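Local coordinates for protein pyruvate kinase (Toxoplasma gondii, PDB 3GG8) that probably catalyses the last step of glycolysis, the transfer of the phosphoryl group of phosphoenolpyruvate to ADP that yields pyruvate and ATP, at residues 356-359 and 360-364; 50-53 and 54-58; 67-71 and 72-76; 441-444 and 445-449. All coordinates share one frame; numbering follows the deposited sequence.

Contact 1 of 4, residues 356-359 and 360-364; sequences PVIT and VETMA
Thr-362 folds back onto the preceding helical turn and grips the carbonyl of Ile-358 twice. Its OG1 donates to Ile-358 O at 2.6 Å, while its backbone N reaches the same Ile-358 O at 3.0 Å from the opposite face of the carbonyl plane. The hydroxyl can do this because OG1 lies beside its own backbone N, anti to the carbonyl carbon (chi1 -58°). The CG2 branch of Ile-358 crosses Thr-362 at a slant, 4.0 Å from Thr-362 OG1. Val-360 lies against the turn before it, its CG2 3.3 Å from Pro-356 O, which also accepts from Val-360 N. Both segments belong to helix 356-371, which follows the eighth strand of the TIM barrel, 343-346. The buried face, formed by Thr-359, Val-360 and Met-363, rests on Leu-346 of that strand, and Val-360 and Met-363 extend to strand 39-43, where the barrel closes. Thr-359 OG1 is hydrogen-bonded to Phe-355 O, one turn back. The other side is looser. Glu-361 runs extended from CG, with CG 3.1 Å from Val-357 O, but its carboxylate only skirts the first turn: CD stays 4.4 Å from Val-357 CG2, and OE2 is 4.3 Å from Ile-358 CG1. Outside the two segments, OE2 has a long, weak ion pair with Arg-365.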
# COMPACT_ATOMS: atom_id res chain seq x y z
N PRO C 356 -25.17 -15.16 -37.92
CA PRO C 356 -25.11 -15.60 -36.53
C PRO C 356 -23.73 -16.09 -36.07
O PRO C 356 -23.30 -15.69 -34.98
CB PRO C 356 -26.16 -16.73 -36.45
CG PRO C 356 -26.47 -17.10 -37.86
CD PRO C 356 -26.17 -15.89 -38.71
N VAL C 357 -23.05 -16.94 -36.85
CA VAL C 357 -21.79 -17.52 -36.37
C VAL C 357 -20.65 -16.51 -36.45
O VAL C 357 -19.84 -16.43 -35.53
CB VAL C 357 -21.42 -18.94 -36.96
CG1 VAL C 357 -22.57 -19.55 -37.75
CG2 VAL C 357 -20.15 -18.90 -37.77
N ILE C 358 -20.62 -15.73 -37.54
CA ILE C 358 -19.70 -14.61 -37.67
C ILE C 358 -19.86 -13.60 -36.52
O ILE C 358 -18.86 -13.04 -36.05
CB ILE C 358 -19.80 -13.93 -39.08
CG1 ILE C 358 -19.22 -14.87 -40.14
CG2 ILE C 358 -19.04 -12.59 -39.09
CD1 ILE C 358 -19.06 -14.27 -41.54
N THR C 359 -21.09 -13.38 -36.06
CA THR C 359 -21.31 -12.49 -34.93
C THR C 359 -20.70 -13.08 -33.65
O THR C 359 -20.11 -12.35 -32.85
CB THR C 359 -22.81 -12.13 -34.75
OG1 THR C 359 -23.35 -11.67 -35.99
CG2 THR C 359 -22.98 -11.03 -33.70
N VAL C 360 -20.83 -14.40 -33.46
CA VAL C 360 -20.26 -15.04 -32.27
C VAL C 360 -18.73 -15.00 -32.28
O VAL C 360 -18.11 -14.76 -31.24
CB VAL C 360 -20.73 -16.52 -32.09
CG1 VAL C 360 -20.09 -17.13 -30.86
CG2 VAL C 360 -22.21 -16.60 -31.96
N GLU C 361 -18.13 -15.25 -33.44
CA GLU C 361 -16.67 -15.16 -33.58
C GLU C 361 -16.18 -13.74 -33.29
O GLU C 361 -15.13 -13.54 -32.68
CB GLU C 361 -16.22 -15.55 -34.99
CG GLU C 361 -16.79 -16.85 -35.54
CD GLU C 361 -16.14 -17.27 -36.85
OE1 GLU C 361 -15.78 -18.47 -36.97
OE2 GLU C 361 -15.99 -16.42 -37.75
N THR C 362 -16.94 -12.75 -33.77
CA THR C 362 -16.58 -11.34 -33.63
C THR C 362 -16.59 -10.92 -32.16
O THR C 362 -15.66 -10.24 -31.69
CB THR C 362 -17.50 -10.45 -34.50
OG1 THR C 362 -17.38 -10.87 -35.86
CG2 THR C 362 -17.14 -8.97 -34.39
N MET C 363 -17.61 -11.33 -31.43
CA MET C 363 -17.67 -11.01 -30.02
C MET C 363 -16.59 -11.71 -29.22
O MET C 363 -16.11 -11.15 -28.24
CB MET C 363 -19.05 -11.33 -29.41
CG MET C 363 -19.30 -10.48 -28.15
SD MET C 363 -21.03 -10.21 -27.81
CE MET C 363 -21.46 -11.89 -27.38
N ALA C 364 -16.23 -12.94 -29.61
CA ALA C 364 -15.10 -13.67 -29.00
C ALA C 364 -13.81 -12.91 -29.23
O ALA C 364 -12.97 -12.81 -28.33
CB ALA C 364 -14.99 -15.06 -29.60

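Contact 2 of 4, residues 50-53 and 54-58; sequences NVDT and LVKMI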
# COMPACT_ATOMS: atom_id res chain seq x y z
N ASN C 50 -31.01 -24.31 -37.28
CA ASN C 50 -30.54 -25.66 -37.54
C ASN C 50 -29.26 -26.11 -36.83
O ASN C 50 -28.41 -25.29 -36.47
CB ASN C 50 -30.56 -26.02 -39.04
CG ASN C 50 -29.52 -25.31 -39.84
OD1 ASN C 50 -29.22 -24.15 -39.60
ND2 ASN C 50 -28.95 -26.01 -40.82
N VAL C 51 -29.20 -27.41 -36.60
CA VAL C 51 -28.13 -28.06 -35.85
C VAL C 51 -26.74 -27.67 -36.36
O VAL C 51 -25.83 -27.47 -35.56
CB VAL C 51 -28.29 -29.60 -35.87
CG1 VAL C 51 -27.11 -30.28 -35.19
CG2 VAL C 51 -29.61 -30.00 -35.23
N ASP C 52 -26.60 -27.58 -37.67
CA ASP C 52 -25.32 -27.25 -38.29
C ASP C 52 -24.78 -25.88 -37.82
O ASP C 52 -23.60 -25.75 -37.52
CB ASP C 52 -25.43 -27.30 -39.81
CG ASP C 52 -24.12 -26.95 -40.49
OD1 ASP C 52 -24.01 -25.83 -41.04
OD2 ASP C 52 -23.18 -27.78 -40.43
N THR C 53 -25.65 -24.87 -37.75
CA THR C 53 -25.19 -23.56 -37.33
C THR C 53 -25.03 -23.47 -35.80
O THR C 53 -24.20 -22.71 -35.31
CB THR C 53 -26.00 -22.35 -37.95
OG1 THR C 53 -26.89 -21.80 -36.99
CG2 THR C 53 -26.77 -22.76 -39.19
N LEU C 54 -25.82 -24.24 -35.06
CA LEU C 54 -25.62 -24.32 -33.62
C LEU C 54 -24.24 -24.90 -33.29
O LEU C 54 -23.53 -24.38 -32.42
CB LEU C 54 -26.72 -25.14 -32.95
CG LEU C 54 -28.12 -24.53 -32.89
CD1 LEU C 54 -29.09 -25.56 -32.32
CD2 LEU C 54 -28.15 -23.20 -32.11
N VAL C 55 -23.86 -25.96 -34.00
CA VAL C 55 -22.53 -26.55 -33.86
C VAL C 55 -21.44 -25.52 -34.18
O VAL C 55 -20.50 -25.35 -33.39
CB VAL C 55 -22.38 -27.82 -34.72
CG1 VAL C 55 -20.92 -28.22 -34.83
CG2 VAL C 55 -23.20 -28.94 -34.12
N LYS C 56 -21.57 -24.83 -35.32
CA LYS C 56 -20.63 -23.76 -35.70
C LYS C 56 -20.56 -22.65 -34.66
O LYS C 56 -19.53 -22.02 -34.48
CB LYS C 56 -21.01 -23.17 -37.05
CG LYS C 56 -20.70 -24.07 -38.23
CD LYS C 56 -21.13 -23.46 -39.55
CE LYS C 56 -20.95 -24.46 -40.66
NZ LYS C 56 -21.24 -23.86 -41.99
N MET C 57 -21.67 -22.44 -33.96
CA MET C 57 -21.72 -21.44 -32.90
C MET C 57 -21.03 -21.91 -31.63
O MET C 57 -20.40 -21.11 -30.96
CB MET C 57 -23.16 -21.03 -32.62
CG MET C 57 -23.67 -20.08 -33.67
SD MET C 57 -25.43 -19.87 -33.64
CE MET C 57 -25.67 -18.91 -32.16
N ILE C 58 -21.12 -23.20 -31.33
CA ILE C 58 -20.35 -23.76 -30.23
C ILE C 58 -18.86 -23.53 -30.49
O ILE C 58 -18.15 -23.03 -29.60
CB ILE C 58 -20.60 -25.27 -30.03
CG1 ILE C 58 -22.04 -25.53 -29.58
CG2 ILE C 58 -19.57 -25.85 -29.04
CD1 ILE C 58 -22.43 -26.99 -29.63
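Helix 51-60, the crossover of the first beta-alpha-beta unit of the TIM barrel, begins here, and i to i+4 pairs run along its first turns. Asn-50 occupies the N-cap position, but its side chain makes no capping bond; its main-chain O takes the first of these helix bonds, from Leu-54 N at 3.1 Å. Asp-52 and Lys-56 form the exposed pair, a long salt bridge with Asp-52 OD1 3.5 Å from Lys-56 NZ. Asp-52 CG is anti to its backbone N (chi1 180°), and the carboxylate meets the extended lysine there, with Lys-56 CE equally near, 3.4 Å from Asp-52 OD1. Val-51 and Val-55 meet through Val-51 CG1 and Val-55 CG2 at 4.3 Å, an apolar pair flanked by Gln-90 and Ala-87 of helix 74-90. Leu-54 is buried against the same helix. Lys-56 and Met-57 also touch Val-357 of helix 356-371, so the short helix is flanked by a neighbour on each of these faces. Thr-53 and Met-57 run alongside each other in the same direction. Met-57 N donates to Thr-53 O, and with Met-57 CG beside its backbone N (chi1 -77°) the side chain passes close to that oxygen: Met-57 CG lies 3.1 Å and Met-57 SD 3.5 Å from Thr-53 O.

Contact 3 of 4, residues 67-71 and 72-76; sequences LNFSH and GDHET
Phe-69 and His-74 meet across the loop that leads from strand 62-68 into helix 74-90, part of a beta-alpha-beta unit of the TIM barrel. The imidazole atom CD2 of His-74 comes to the edge of the phenyl ring, near its plane, 3.8 Å from Phe-69 CE2. The two rings are steeply inclined, with planes at 77° and centroids 5.9 Å apart. Around this pair, His-77 stacks on Phe-69, His-211 stacks on His-74, and Phe-216 meets both rings edge to face. Asp-212 accepts a hydrogen bond from His-74 NE2, fixing the rotation of the imidazole. Further out, turn and cap bonds shape the chain on both sides of the pair. Just before Phe-69, Asn-68 opens an Asx turn: Ser-70 N donates to Asn-68 OD1 at 3.0 Å from above the amide's carbonyl plane, inside a type I beta turn from Asn-68 to His-71. Gly-72 then carries the chain on with a positive phi of 84°. At the helix start Asp-73 and Thr-76 form a capping box: Asp-73 N donates to Thr-76 OG1 at 3.0 Å, and in return Thr-76 N reaches Asp-73 OD2 at 3.1 Å, from above the carboxylate plane.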
# COMPACT_ATOMS: atom_id res chain seq x y z
N LEU C 67 -33.50 -18.85 -24.60
CA LEU C 67 -34.81 -19.00 -25.20
C LEU C 67 -35.65 -17.79 -24.79
O LEU C 67 -36.01 -17.64 -23.62
CB LEU C 67 -35.48 -20.26 -24.68
CG LEU C 67 -34.72 -21.59 -24.70
CD1 LEU C 67 -35.53 -22.65 -23.96
CD2 LEU C 67 -34.38 -22.01 -26.14
N ASN C 68 -35.92 -16.90 -25.75
CA ASN C 68 -36.76 -15.75 -25.51
C ASN C 68 -38.27 -16.05 -25.53
O ASN C 68 -38.89 -16.08 -26.59
CB ASN C 68 -36.44 -14.64 -26.51
CG ASN C 68 -37.19 -13.37 -26.20
OD1 ASN C 68 -37.98 -13.31 -25.25
ND2 ASN C 68 -36.97 -12.34 -27.01
N PHE C 69 -38.87 -16.24 -24.35
CA PHE C 69 -40.31 -16.54 -24.28
C PHE C 69 -41.27 -15.37 -24.47
O PHE C 69 -42.48 -15.53 -24.23
CB PHE C 69 -40.66 -17.32 -23.01
CG PHE C 69 -40.52 -18.82 -23.15
CD1 PHE C 69 -39.29 -19.41 -23.35
CD2 PHE C 69 -41.65 -19.64 -23.07
CE1 PHE C 69 -39.17 -20.81 -23.47
CE2 PHE C 69 -41.54 -21.03 -23.20
CZ PHE C 69 -40.28 -21.61 -23.39
N SER C 70 -40.77 -14.21 -24.91
CA SER C 70 -41.65 -13.13 -25.39
C SER C 70 -42.40 -13.54 -26.68
O SER C 70 -43.43 -12.95 -27.03
CB SER C 70 -40.86 -11.86 -25.69
OG SER C 70 -40.34 -11.30 -24.50
N HIS C 71 -41.84 -14.53 -27.40
CA HIS C 71 -42.42 -15.07 -28.63
C HIS C 71 -42.36 -16.58 -28.52
O HIS C 71 -41.68 -17.09 -27.64
CB HIS C 71 -41.58 -14.64 -29.84
CG HIS C 71 -41.33 -13.17 -29.92
ND1 HIS C 71 -42.35 -12.24 -30.00
CD2 HIS C 71 -40.17 -12.46 -29.97
CE1 HIS C 71 -41.83 -11.03 -30.08
NE2 HIS C 71 -40.52 -11.13 -30.07
N GLY C 72 -43.05 -17.30 -29.39
CA GLY C 72 -42.95 -18.77 -29.44
C GLY C 72 -43.86 -19.43 -28.43
O GLY C 72 -44.53 -18.75 -27.67
N ASP C 73 -43.91 -20.77 -28.43
CA ASP C 73 -44.76 -21.50 -27.48
C ASP C 73 -44.03 -22.75 -26.99
O ASP C 73 -42.85 -22.94 -27.31
CB ASP C 73 -46.14 -21.82 -28.09
CG ASP C 73 -46.05 -22.66 -29.39
OD1 ASP C 73 -46.60 -22.23 -30.42
OD2 ASP C 73 -45.46 -23.75 -29.35
N HIS C 74 -44.69 -23.58 -26.20
CA HIS C 74 -44.01 -24.75 -25.64
C HIS C 74 -43.55 -25.74 -26.73
O HIS C 74 -42.48 -26.32 -26.62
CB HIS C 74 -44.85 -25.39 -24.51
CG HIS C 74 -44.85 -24.57 -23.25
ND1 HIS C 74 -45.08 -25.12 -22.01
CD2 HIS C 74 -44.60 -23.26 -23.04
CE1 HIS C 74 -44.98 -24.17 -21.09
NE2 HIS C 74 -44.71 -23.03 -21.69
N GLU C 75 -44.33 -25.89 -27.80
CA GLU C 75 -43.91 -26.67 -28.97
C GLU C 75 -42.70 -26.14 -29.75
O GLU C 75 -41.78 -26.90 -30.08
CB GLU C 75 -45.06 -26.80 -29.94
CG GLU C 75 -46.14 -27.76 -29.51
CD GLU C 75 -47.29 -27.70 -30.49
OE1 GLU C 75 -48.41 -27.42 -30.03
OE2 GLU C 75 -47.06 -27.90 -31.71
N THR C 76 -42.70 -24.85 -30.08
CA THR C 76 -41.63 -24.31 -30.90
C THR C 76 -40.30 -24.30 -30.14
O THR C 76 -39.26 -24.65 -30.70
CB THR C 76 -41.96 -22.89 -31.46
OG1 THR C 76 -41.98 -21.94 -30.39
CG2 THR C 76 -43.31 -22.87 -32.17

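Contact 4 of 4, residues 441-444 and 445-449; sequences SEST and IKHLQ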
# COMPACT_ATOMS: atom_id res chain seq x y z
N SER C 441 -21.31 -33.06 -10.60
CA SER C 441 -22.69 -32.60 -10.71
C SER C 441 -22.96 -31.90 -12.04
O SER C 441 -22.37 -30.86 -12.35
CB SER C 441 -23.06 -31.70 -9.53
OG SER C 441 -23.99 -30.73 -9.94
N GLU C 442 -23.86 -32.49 -12.82
CA GLU C 442 -24.22 -31.98 -14.15
C GLU C 442 -24.80 -30.55 -14.13
O GLU C 442 -24.42 -29.72 -14.97
CB GLU C 442 -25.21 -32.94 -14.82
CG GLU C 442 -25.18 -32.86 -16.34
CD GLU C 442 -25.72 -34.12 -17.01
OE1 GLU C 442 -26.74 -33.99 -17.70
OE2 GLU C 442 -25.13 -35.23 -16.83
N SER C 443 -25.70 -30.26 -13.19
CA SER C 443 -26.29 -28.94 -13.11
C SER C 443 -25.25 -27.88 -12.70
O SER C 443 -25.25 -26.78 -13.26
CB SER C 443 -27.55 -28.92 -12.24
OG SER C 443 -27.25 -29.30 -10.92
N THR C 444 -24.35 -28.24 -11.79
CA THR C 444 -23.24 -27.35 -11.43
C THR C 444 -22.35 -27.03 -12.64
O THR C 444 -22.03 -25.87 -12.87
CB THR C 444 -22.40 -27.89 -10.25
OG1 THR C 444 -23.12 -27.69 -9.04
CG2 THR C 444 -21.06 -27.17 -10.11
N ILE C 445 -21.96 -28.04 -13.40
CA ILE C 445 -21.20 -27.81 -14.64
C ILE C 445 -21.91 -26.84 -15.61
O ILE C 445 -21.26 -25.97 -16.22
CB ILE C 445 -20.85 -29.15 -15.32
CG1 ILE C 445 -19.61 -29.74 -14.66
CG2 ILE C 445 -20.59 -28.98 -16.83
CD1 ILE C 445 -19.89 -31.08 -14.14
N LYS C 446 -23.23 -26.97 -15.73
CA LYS C 446 -24.05 -26.08 -16.54
C LYS C 446 -24.13 -24.64 -15.97
O LYS C 446 -24.03 -23.67 -16.73
CB LYS C 446 -25.47 -26.65 -16.72
CG LYS C 446 -25.55 -28.00 -17.45
CD LYS C 446 -25.64 -27.81 -18.94
CE LYS C 446 -25.79 -29.12 -19.68
NZ LYS C 446 -27.13 -29.74 -19.49
N HIS C 447 -24.30 -24.52 -14.66
CA HIS C 447 -24.36 -23.21 -14.01
C HIS C 447 -23.07 -22.41 -14.18
O HIS C 447 -23.08 -21.19 -14.23
CB HIS C 447 -24.70 -23.35 -12.52
CG HIS C 447 -26.09 -23.86 -12.26
ND1 HIS C 447 -26.39 -24.71 -11.21
CD2 HIS C 447 -27.26 -23.65 -12.92
CE1 HIS C 447 -27.68 -24.98 -11.22
NE2 HIS C 447 -28.23 -24.36 -12.25
N LEU C 448 -21.97 -23.12 -14.29
CA LEU C 448 -20.63 -22.54 -14.37
C LEU C 448 -20.31 -21.96 -15.74
O LEU C 448 -19.27 -21.33 -15.92
CB LEU C 448 -19.60 -23.61 -13.99
CG LEU C 448 -18.92 -23.65 -12.61
CD1 LEU C 448 -19.53 -22.76 -11.53
CD2 LEU C 448 -18.79 -25.09 -12.15
N GLN C 449 -21.19 -22.16 -16.71
CA GLN C 449 -20.96 -21.69 -18.08
C GLN C 449 -21.14 -20.18 -18.16
O GLN C 449 -20.90 -19.56 -19.19
CB GLN C 449 -21.91 -22.39 -19.05
CG GLN C 449 -21.76 -23.91 -19.08
CD GLN C 449 -20.36 -24.35 -19.46
OE1 GLN C 449 -19.78 -23.88 -20.44
NE2 GLN C 449 -19.83 -25.29 -18.69
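The imidazole of His-447 has the backbone oxygen Ser-443 O over one face, 3.0 Å above the ring plane and offset toward its rim. That oxygen is also the helix acceptor of His-447 N at 2.8 Å, so the ring folds back over the very carbonyl its own main chain binds; CG beside the backbone N (chi1 -67°) puts it there. Ser-443 CB lies 4.1 Å from His-447 CE1, and Phe-224 meets the ring edge to face. The other flat group is the amide of Gln-449, whose NE2 donates to Ile-445 O at 2.9 Å, with the acceptor close to the amide plane. On the buried side Thr-444 and Leu-448 make an apolar contact, Thr-444 CG2 3.7 Å from Leu-448 CD2. Separately, Ile-445 CD1 makes a close carbon-to-carbonyl approach, 3.1 Å from Ser-441 O. Thr-444 OG1 is hydrogen-bonded to Glu-418 O. At the start, Ser-441 OG accepts from Thr-444 N at 3.1 Å. This is a serine N-cap opening the short helix 442-447, which links parallel strands 435-439 and 454-458 as a beta-alpha-beta crossover in the alpha/beta domain of pyruvate kinase.

How the contacts relate
Contacts 1, 2 and 3 belong to the TIM barrel, while contact 4 lies in the alpha/beta domain. Contacts 1 and 2 touch, with centres 12 Å apart: Val-357 CG1 packs 4.0 Å from Lys-56 CB, and Val-360 CG1 lies 4.0 Å from Met-57 O. Their helices thus adjoin where the eighth strand closes on the first. Contact 3 begins on strand 62-68, which follows the helix of contact 2; its nearest atoms are about 9 Å from that contact. Its loop leaves the C-terminal end of that strand, where TIM barrels usually hold the active site. Contact 4 also comes to about 9 Å from contact 2 between nearest atoms, and its helix meets barrel residue Phe-224.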